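Side-chain contacts in hypothetical protein PH1918 (Pyrococcus horikoshii, PDB 2D16), which is of unproven function but belongs to the adenosine-specific kinase family and may act as an adenosine monophosphate-protein transferase: residues T98-N101 with M107-G110; D8-E13 with E67-K72; Q117-E122 with A128-V133; M49-A52 with T57-T60. All coordinates share one frame; numbering follows the deposited sequence.

Contact 1 of 4, residues T98-N101 with M107-G110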
# COMPACT_ATOMS: atom_id res chain seq x y z
N THR A 98 8.28 21.23 32.12
CA THR A 98 8.31 19.98 32.89
C THR A 98 8.53 20.31 34.37
O THR A 98 7.93 19.70 35.25
CB THR A 98 9.43 19.05 32.38
OG1 THR A 98 9.10 18.58 31.07
CG2 THR A 98 9.60 17.84 33.31
N ILE A 99 9.40 21.28 34.63
CA ILE A 99 9.69 21.68 36.01
C ILE A 99 8.52 22.45 36.62
O ILE A 99 8.11 22.16 37.75
CB ILE A 99 10.96 22.54 36.07
CG1 ILE A 99 12.14 21.75 35.51
CG2 ILE A 99 11.23 22.97 37.51
CD1 ILE A 99 13.40 22.58 35.30
N LYS A 100 7.99 23.42 35.89
CA LYS A 100 6.86 24.20 36.39
C LYS A 100 5.64 23.32 36.65
O LYS A 100 4.83 23.60 37.54
CB LYS A 100 6.48 25.31 35.38
CG LYS A 100 7.48 26.44 35.30
CD LYS A 100 7.08 27.52 34.29
CE LYS A 100 7.03 26.97 32.87
NZ LYS A 100 6.81 28.04 31.85
N ASN A 101 5.52 22.24 35.89
CA ASN A 101 4.39 21.33 36.03
C ASN A 101 4.54 20.33 37.17
O ASN A 101 3.59 19.60 37.48
CB ASN A 101 4.14 20.58 34.72
CG ASN A 101 3.75 21.50 33.57
OD1 ASN A 101 3.08 22.52 33.78
ND2 ASN A 101 4.15 21.14 32.36
N MET A 107 8.19 27.60 42.32
CA MET A 107 8.58 28.50 41.25
C MET A 107 10.00 28.28 40.78
O MET A 107 10.77 27.53 41.39
CB MET A 107 8.42 29.96 41.72
CG MET A 107 9.21 30.32 42.97
SD MET A 107 10.96 30.63 42.67
CE MET A 107 10.86 32.27 41.88
N ILE A 108 10.34 28.91 39.66
CA ILE A 108 11.67 28.83 39.08
C ILE A 108 12.23 30.25 39.04
O ILE A 108 11.63 31.15 38.45
CB ILE A 108 11.62 28.27 37.64
CG1 ILE A 108 10.98 26.88 37.63
CG2 ILE A 108 13.04 28.20 37.07
CD1 ILE A 108 10.85 26.26 36.25
N TYR A 109 13.38 30.45 39.69
CA TYR A 109 14.03 31.75 39.76
C TYR A 109 14.58 32.22 38.41
O TYR A 109 14.47 33.39 38.05
CB TYR A 109 15.17 31.70 40.79
CG TYR A 109 14.70 31.56 42.23
CD1 TYR A 109 14.13 32.64 42.90
CD2 TYR A 109 14.83 30.35 42.90
CE1 TYR A 109 13.69 32.51 44.22
CE2 TYR A 109 14.38 30.21 44.22
CZ TYR A 109 13.82 31.29 44.87
OH TYR A 109 13.38 31.15 46.18
N GLY A 110 15.19 31.30 37.67
CA GLY A 110 15.75 31.65 36.38
C GLY A 110 16.45 30.48 35.74
O GLY A 110 16.62 29.44 36.38
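I108 drives its CD1 methyl into the angle between I99 and K100, two neighbours on helix 92-100. From I99 it is the CG2 branch that meets this methyl, with CG2 of I99 3.5 Å from CD1 of I108; CG1 of I108, one carbon farther back, still lies 3.9 Å from CG2 of I99. K100 contributes only aliphatic carbon, its CG standing 3.5 Å from CD1 of I108. Both helix side chains are crossed at about a right angle by the isoleucine of the strand, so the touch is made chiefly by the CD1 methyl.

The torsions account for this. With chi1 of I99 at -59°, CG2 lies anti to the backbone N and is turned to the strand, while the longer CG1 branch runs elsewhere. I108 is extended, its chi2 of 178° carrying CD1 as far from the strand as the side chain allows. K100 bends at chi3, and its ammonium group leads away from the strand to a weak hydrogen bond with N97, leaving the contact wholly apolar.

I18 of the adjacent strand 16-22 touches both isoleucines, and I99 reaches further to F83 and I85 of strand 82-88 and to L36 of helix 25-39. I99 is buried, whereas K100 is exposed. On the strand itself, Y109 and G110 both oppose I19 in a classic beta bulge. The contact lays the helix of a beta-alpha-beta crossover, which links parallel strands 82-88 and 105-112 with 16-22 between them, against the strand it leads into.

Contact 2 of 4, residues D8-E13 with E67-K72; sequences DIEKPE and EALAAK
E10 and K72 form a salt bridge at the surface, where the loop joining strands 3-8 and 16-22 passes over helix 64-77 of this alpha/beta fold. NZ of K72 donates to OE1 of E10 at 2.7 Å, taking the syn lone pair on the side of the other carboxylate oxygen. That second oxygen is tied in by a water, which donates to OE2 of E10 at 3.1 Å and accepts from NZ of K72. The ammonium group is therefore linked to both carboxylate oxygens, directly to one and through water to the other.

Both side chains are stretched out: K72 has CG anti to its backbone N (chi1 -175°) and every later torsion near 180°, which takes NZ clear of the helix and out to the carboxylate.

L69, one helical turn before K72, packs beside the bridge. Its two methyls are divided between the loop residues, CD2 of L69 lying 3.5 Å from OE2 of E10 and CD1 resting against CD and CG of P12. L86 of strand 82-88 also touches L69.

In the second shell, N73 accepts a hydrogen bond from the backbone N of E10 through OD1, fixing the loop against the same helix, and E65 touches P12. The apolar end of the contact closes with CD of P12 3.6 Å from CD1 of L69.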
# COMPACT_ATOMS: atom_id res chain seq x y z
N ASP A 8 28.38 33.16 43.02
CA ASP A 8 28.62 32.91 41.61
C ASP A 8 28.40 31.42 41.37
O ASP A 8 29.00 30.58 42.05
CB ASP A 8 30.06 33.27 41.24
CG ASP A 8 30.30 34.77 41.21
OD1 ASP A 8 29.71 35.45 40.34
OD2 ASP A 8 31.07 35.27 42.05
N ILE A 9 27.51 31.09 40.44
CA ILE A 9 27.24 29.70 40.12
C ILE A 9 28.46 29.13 39.40
O ILE A 9 28.93 29.70 38.42
CB ILE A 9 26.01 29.56 39.19
CG1 ILE A 9 24.74 29.95 39.95
CG2 ILE A 9 25.92 28.12 38.67
CD1 ILE A 9 24.44 29.07 41.15
N GLU A 10 28.97 28.01 39.90
CA GLU A 10 30.12 27.35 39.30
C GLU A 10 29.61 26.31 38.31
O GLU A 10 28.92 25.36 38.69
CB GLU A 10 30.97 26.65 40.36
CG GLU A 10 32.31 26.15 39.83
CD GLU A 10 33.05 25.25 40.81
OE1 GLU A 10 32.98 25.50 42.03
OE2 GLU A 10 33.71 24.30 40.35
N LYS A 11 29.94 26.50 37.03
CA LYS A 11 29.51 25.57 36.00
C LYS A 11 30.39 25.69 34.77
O LYS A 11 30.88 26.78 34.45
CB LYS A 11 28.05 25.84 35.62
CG LYS A 11 27.79 27.26 35.12
CD LYS A 11 26.34 27.44 34.71
CE LYS A 11 26.01 28.90 34.42
NZ LYS A 11 26.84 29.49 33.33
N PRO A 12 30.61 24.58 34.06
CA PRO A 12 31.45 24.65 32.86
C PRO A 12 30.72 25.34 31.71
O PRO A 12 29.49 25.46 31.72
CB PRO A 12 31.76 23.18 32.58
CG PRO A 12 31.40 22.40 33.79
CD PRO A 12 30.27 23.19 34.39
N GLU A 13 31.48 25.81 30.74
CA GLU A 13 30.93 26.49 29.57
C GLU A 13 29.95 25.57 28.86
O GLU A 13 30.19 24.36 28.73
CB GLU A 13 32.06 26.89 28.63
CG GLU A 13 31.65 27.79 27.47
CD GLU A 13 32.83 28.17 26.59
OE1 GLU A 13 33.83 28.70 27.13
OE2 GLU A 13 32.75 27.95 25.36
N GLU A 67 26.39 16.28 38.90
CA GLU A 67 25.79 16.02 40.20
C GLU A 67 26.65 16.66 41.29
O GLU A 67 26.13 17.32 42.19
CB GLU A 67 25.68 14.51 40.44
CG GLU A 67 24.55 13.84 39.66
CD GLU A 67 24.52 12.34 39.84
OE1 GLU A 67 24.73 11.88 40.99
OE2 GLU A 67 24.28 11.62 38.85
N ALA A 68 27.96 16.48 41.19
CA ALA A 68 28.87 17.06 42.17
C ALA A 68 28.75 18.59 42.16
O ALA A 68 28.71 19.22 43.22
CB ALA A 68 30.31 16.64 41.87
N LEU A 69 28.68 19.17 40.97
CA LEU A 69 28.57 20.62 40.84
C LEU A 69 27.22 21.16 41.31
O LEU A 69 27.16 22.23 41.91
CB LEU A 69 28.81 21.04 39.39
CG LEU A 69 30.27 21.06 38.94
CD1 LEU A 69 30.36 21.34 37.45
CD2 LEU A 69 31.02 22.12 39.73
N ALA A 70 26.15 20.43 41.03
CA ALA A 70 24.82 20.87 41.45
C ALA A 70 24.78 20.91 42.97
O ALA A 70 24.28 21.86 43.56
CB ALA A 70 23.75 19.91 40.91
N ALA A 71 25.32 19.87 43.60
CA ALA A 71 25.34 19.78 45.05
C ALA A 71 26.21 20.87 45.68
O ALA A 71 25.85 21.46 46.69
CB ALA A 71 25.84 18.40 45.48
N LYS A 72 27.36 21.14 45.06
CA LYS A 72 28.26 22.16 45.57
C LYS A 72 27.60 23.53 45.53
O LYS A 72 27.70 24.30 46.48
CB LYS A 72 29.55 22.18 44.74
CG LYS A 72 30.62 23.13 45.26
CD LYS A 72 31.85 23.08 44.37
CE LYS A 72 32.95 24.01 44.88
NZ LYS A 72 34.15 24.00 43.99
O HOH W 1 34.37 21.62 41.86

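Contact 3 of 4, residues Q117-E122 with A128-V133. With NA (sodium ion), chain E.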
# COMPACT_ATOMS: atom_id res chain seq x y z
N GLN A 117 24.52 34.40 38.78
CA GLN A 117 24.71 34.63 40.22
C GLN A 117 23.38 34.49 40.96
O GLN A 117 22.32 34.80 40.42
CB GLN A 117 25.25 36.03 40.51
CG GLN A 117 26.56 36.37 39.84
CD GLN A 117 27.01 37.77 40.19
OE1 GLN A 117 26.20 38.70 40.21
NE2 GLN A 117 28.30 37.94 40.47
N VAL A 118 23.46 34.04 42.20
CA VAL A 118 22.28 33.90 43.05
C VAL A 118 22.50 34.85 44.22
O VAL A 118 23.52 34.76 44.91
CB VAL A 118 22.10 32.44 43.56
CG1 VAL A 118 20.92 32.36 44.54
CG2 VAL A 118 21.86 31.50 42.38
N ILE A 119 21.57 35.78 44.43
CA ILE A 119 21.70 36.72 45.54
C ILE A 119 20.95 36.12 46.72
O ILE A 119 19.76 35.83 46.64
CB ILE A 119 21.10 38.09 45.18
CG1 ILE A 119 21.77 38.63 43.91
CG2 ILE A 119 21.31 39.06 46.34
CD1 ILE A 119 21.29 40.00 43.49
N VAL A 120 21.68 35.93 47.82
CA VAL A 120 21.12 35.32 49.01
C VAL A 120 21.13 36.23 50.23
O VAL A 120 22.11 36.93 50.48
CB VAL A 120 21.89 34.02 49.36
CG1 VAL A 120 21.37 33.42 50.66
CG2 VAL A 120 21.76 33.02 48.21
N ALA A 121 20.04 36.22 50.98
CA ALA A 121 19.92 37.01 52.20
C ALA A 121 19.90 36.02 53.36
O ALA A 121 19.23 34.99 53.28
CB ALA A 121 18.64 37.82 52.19
N GLU A 122 20.64 36.30 54.42
CA GLU A 122 20.65 35.41 55.57
C GLU A 122 20.15 36.12 56.83
O GLU A 122 20.57 37.24 57.12
CB GLU A 122 22.04 34.82 55.82
CG GLU A 122 22.08 33.90 57.05
CD GLU A 122 23.24 32.93 57.07
OE1 GLU A 122 24.12 32.99 56.18
OE2 GLU A 122 23.28 32.08 58.00
N ALA A 128 17.73 32.82 52.23
CA ALA A 128 16.68 33.00 51.24
C ALA A 128 17.25 33.55 49.94
O ALA A 128 18.11 34.43 49.95
CB ALA A 128 15.63 33.96 51.77
N VAL A 129 16.77 33.02 48.81
CA VAL A 129 17.22 33.52 47.52
C VAL A 129 16.35 34.74 47.23
O VAL A 129 15.13 34.61 47.13
CB VAL A 129 16.99 32.47 46.40
CG1 VAL A 129 17.24 33.10 45.04
CG2 VAL A 129 17.91 31.27 46.61
N ILE A 130 16.96 35.91 47.12
CA ILE A 130 16.17 37.11 46.85
C ILE A 130 16.24 37.54 45.40
O ILE A 130 15.58 38.49 44.99
CB ILE A 130 16.57 38.29 47.78
CG1 ILE A 130 18.02 38.73 47.53
CG2 ILE A 130 16.38 37.88 49.24
CD1 ILE A 130 18.42 39.97 48.30
N GLY A 131 17.03 36.84 44.60
CA GLY A 131 17.11 37.20 43.20
C GLY A 131 18.25 36.52 42.48
O GLY A 131 19.12 35.91 43.11
N VAL A 132 18.25 36.63 41.15
CA VAL A 132 19.31 36.04 40.36
C VAL A 132 19.81 37.03 39.32
O VAL A 132 19.03 37.78 38.74
CB VAL A 132 18.84 34.75 39.64
CG1 VAL A 132 18.47 33.69 40.67
CG2 VAL A 132 17.66 35.05 38.72
N VAL A 133 21.12 37.05 39.11
CA VAL A 133 21.70 37.93 38.10
C VAL A 133 21.97 37.00 36.93
O VAL A 133 22.90 36.19 36.97
CB VAL A 133 23.02 38.58 38.56
CG1 VAL A 133 23.59 39.45 37.44
CG2 VAL A 133 22.79 39.43 39.81
NA NA E . 13.19 38.28 45.32
O HOH W 2 13.60 35.91 45.06
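This is the pairing of two antiparallel strands, 116-122 and 127-134, in a hairpin that forms the middle and one outer strand of a three-stranded sheet. Six backbone hydrogen bonds hold it. Among them A121 N donates to A128 O at 2.8 Å, nearly straight at 168°.

The register slips by one residue between I119 and V120, where I130 and G131 both face I119: a classic beta bulge. I119 O accepts from I130 N, while its own N donates to G131 O, so both residues of the bulge are engaged. G131 adopts backbone angles at which a beta carbon would collide with the carbonyl oxygen of I130, which suits glycine. At the bulge, I130 O coordinates a sodium ion at 2.4 Å. A water that is also a ligand of this metal donates to V129 O.

I130 nestles its CG1 against CG2 of I119 at 3.5 Å, while its CG2 meets CB of A121. With chi1 at 64°, CG1 sits between the backbone N and the carbonyl carbon, which leaves the other branch directed at A121. CD1 of I119 turns the other way along the sheet and reaches CG2 of V133. Beside V133, the extended Q117 points the same way, its OE1 3.5 Å from CG2 of V133; its NE2 bonds to D8 of strand 3-8.

On the face of the valines, CG1 of V118 sits against both methyls of V129, CG1 and CG2, each at 3.8 Å. I77 of helix 64-77 packs on both of these valines, and Y109 of strand 105-112 on V129 and V132.

Contact 4 of 4, residues M49-A52 with T57-T60; sequences MNEA and TRYT
R58 overlaps E51 with the side of its guanidinium in a side-on salt bridge, NE and NH2 both closing on a single oxygen, OE1 of E51, each at 2.8 Å. The oxygen lies in the guanidinium plane and is met differently by the two donors: NH2 takes its syn lone pair, whereas NE comes in nearly end-on to the C-O bond. The carboxylate plane is turned 37° from the guanidinium, and neither N-H bond is straight, at about 145°, as expected when one atom is shared. A bend at chi2 (-65°) turns the guanidinium toward the carboxylate, while E51 extends to meet it.

N50 and T57 stand side by side on the other face of the sheet. OG1 of T57 donates to OD1 of N50 at 2.7 Å, approaching from out of the carbonyl plane. ND2 of the same amide is held by the carbonyls of A74 and A79, so this buried group has partners at both ends.

Between these faces, M49 and R58 exchange paired backbone hydrogen bonds, M49 N to R58 O and R58 N to M49 O. Together with the non-hydrogen-bonded pair N50 and T57, they define an antiparallel beta hairpin at one edge of the five-stranded sheet.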
# COMPACT_ATOMS: atom_id res chain seq x y z
N MET A 49 18.92 19.54 46.01
CA MET A 49 17.86 20.27 46.68
C MET A 49 18.12 20.26 48.18
O MET A 49 18.48 19.23 48.75
CB MET A 49 16.51 19.63 46.36
CG MET A 49 15.31 20.44 46.80
SD MET A 49 13.82 19.80 46.03
CE MET A 49 12.57 20.93 46.72
N ASN A 50 17.93 21.42 48.81
CA ASN A 50 18.18 21.55 50.24
C ASN A 50 17.01 21.19 51.14
O ASN A 50 15.88 21.62 50.93
CB ASN A 50 18.63 22.98 50.55
CG ASN A 50 19.87 23.37 49.78
OD1 ASN A 50 20.75 22.54 49.55
ND2 ASN A 50 19.96 24.64 49.39
N GLU A 51 17.31 20.38 52.15
CA GLU A 51 16.31 19.95 53.13
C GLU A 51 16.66 20.67 54.43
O GLU A 51 17.73 20.47 55.00
CB GLU A 51 16.37 18.44 53.31
CG GLU A 51 15.28 17.89 54.21
CD GLU A 51 15.41 16.41 54.45
OE1 GLU A 51 16.47 15.84 54.11
OE2 GLU A 51 14.46 15.81 54.99
N ALA A 52 15.74 21.51 54.90
CA ALA A 52 15.94 22.31 56.11
C ALA A 52 16.15 21.57 57.43
O ALA A 52 17.17 21.76 58.09
CB ALA A 52 14.79 23.30 56.26
N THR A 57 21.97 18.82 51.90
CA THR A 57 21.76 19.05 50.48
C THR A 57 21.66 17.67 49.84
O THR A 57 22.62 16.89 49.87
CB THR A 57 22.93 19.83 49.84
OG1 THR A 57 22.94 21.17 50.35
CG2 THR A 57 22.78 19.87 48.32
N ARG A 58 20.49 17.35 49.29
CA ARG A 58 20.26 16.06 48.65
C ARG A 58 20.57 16.22 47.17
O ARG A 58 20.49 17.32 46.63
CB ARG A 58 18.79 15.65 48.80
CG ARG A 58 18.27 15.70 50.22
CD ARG A 58 18.98 14.70 51.10
NE ARG A 58 18.32 14.54 52.39
CZ ARG A 58 18.50 13.50 53.19
NH1 ARG A 58 19.34 12.54 52.84
NH2 ARG A 58 17.84 13.43 54.34
N TYR A 59 20.92 15.12 46.51
CA TYR A 59 21.23 15.20 45.09
C TYR A 59 21.12 13.88 44.36
O TYR A 59 21.12 12.80 44.96
CB TYR A 59 22.64 15.77 44.90
CG TYR A 59 23.74 14.78 45.23
CD1 TYR A 59 24.24 13.91 44.25
CD2 TYR A 59 24.27 14.69 46.51
CE1 TYR A 59 25.23 12.98 44.55
CE2 TYR A 59 25.26 13.76 46.83
CZ TYR A 59 25.74 12.91 45.84
OH TYR A 59 26.71 11.99 46.14
N THR A 60 21.02 13.88 43.05
CA THR A 60 20.95 12.76 42.13
C THR A 60 21.04 13.32 40.72
O THR A 60 21.40 14.49 40.53
CB THR A 60 19.64 11.95 42.30
OG1 THR A 60 19.66 10.81 41.43
CG2 THR A 60 18.43 12.81 41.96

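How the contacts relate
Contacts 1 and 4 belong to the same five-stranded sheet but to its two outermost strands, with centres 17 Å apart and no touch. Contact 2 connects the other elements: helix 64-77 follows the second strand of contact 4 in the chain, and CG of E67 packs 3.3 Å from O of T60. At its loop end, CD1 of I9 lies 3.8 Å from CG2 of V118, which joins it to contact 3. Contact 3 in turn meets contact 1 through Y109, whose backbone O is 3.7 Å from CG2 of V132. The sodium ion is bound at contact 3, about 13 Å from the I108 side chain of contact 1.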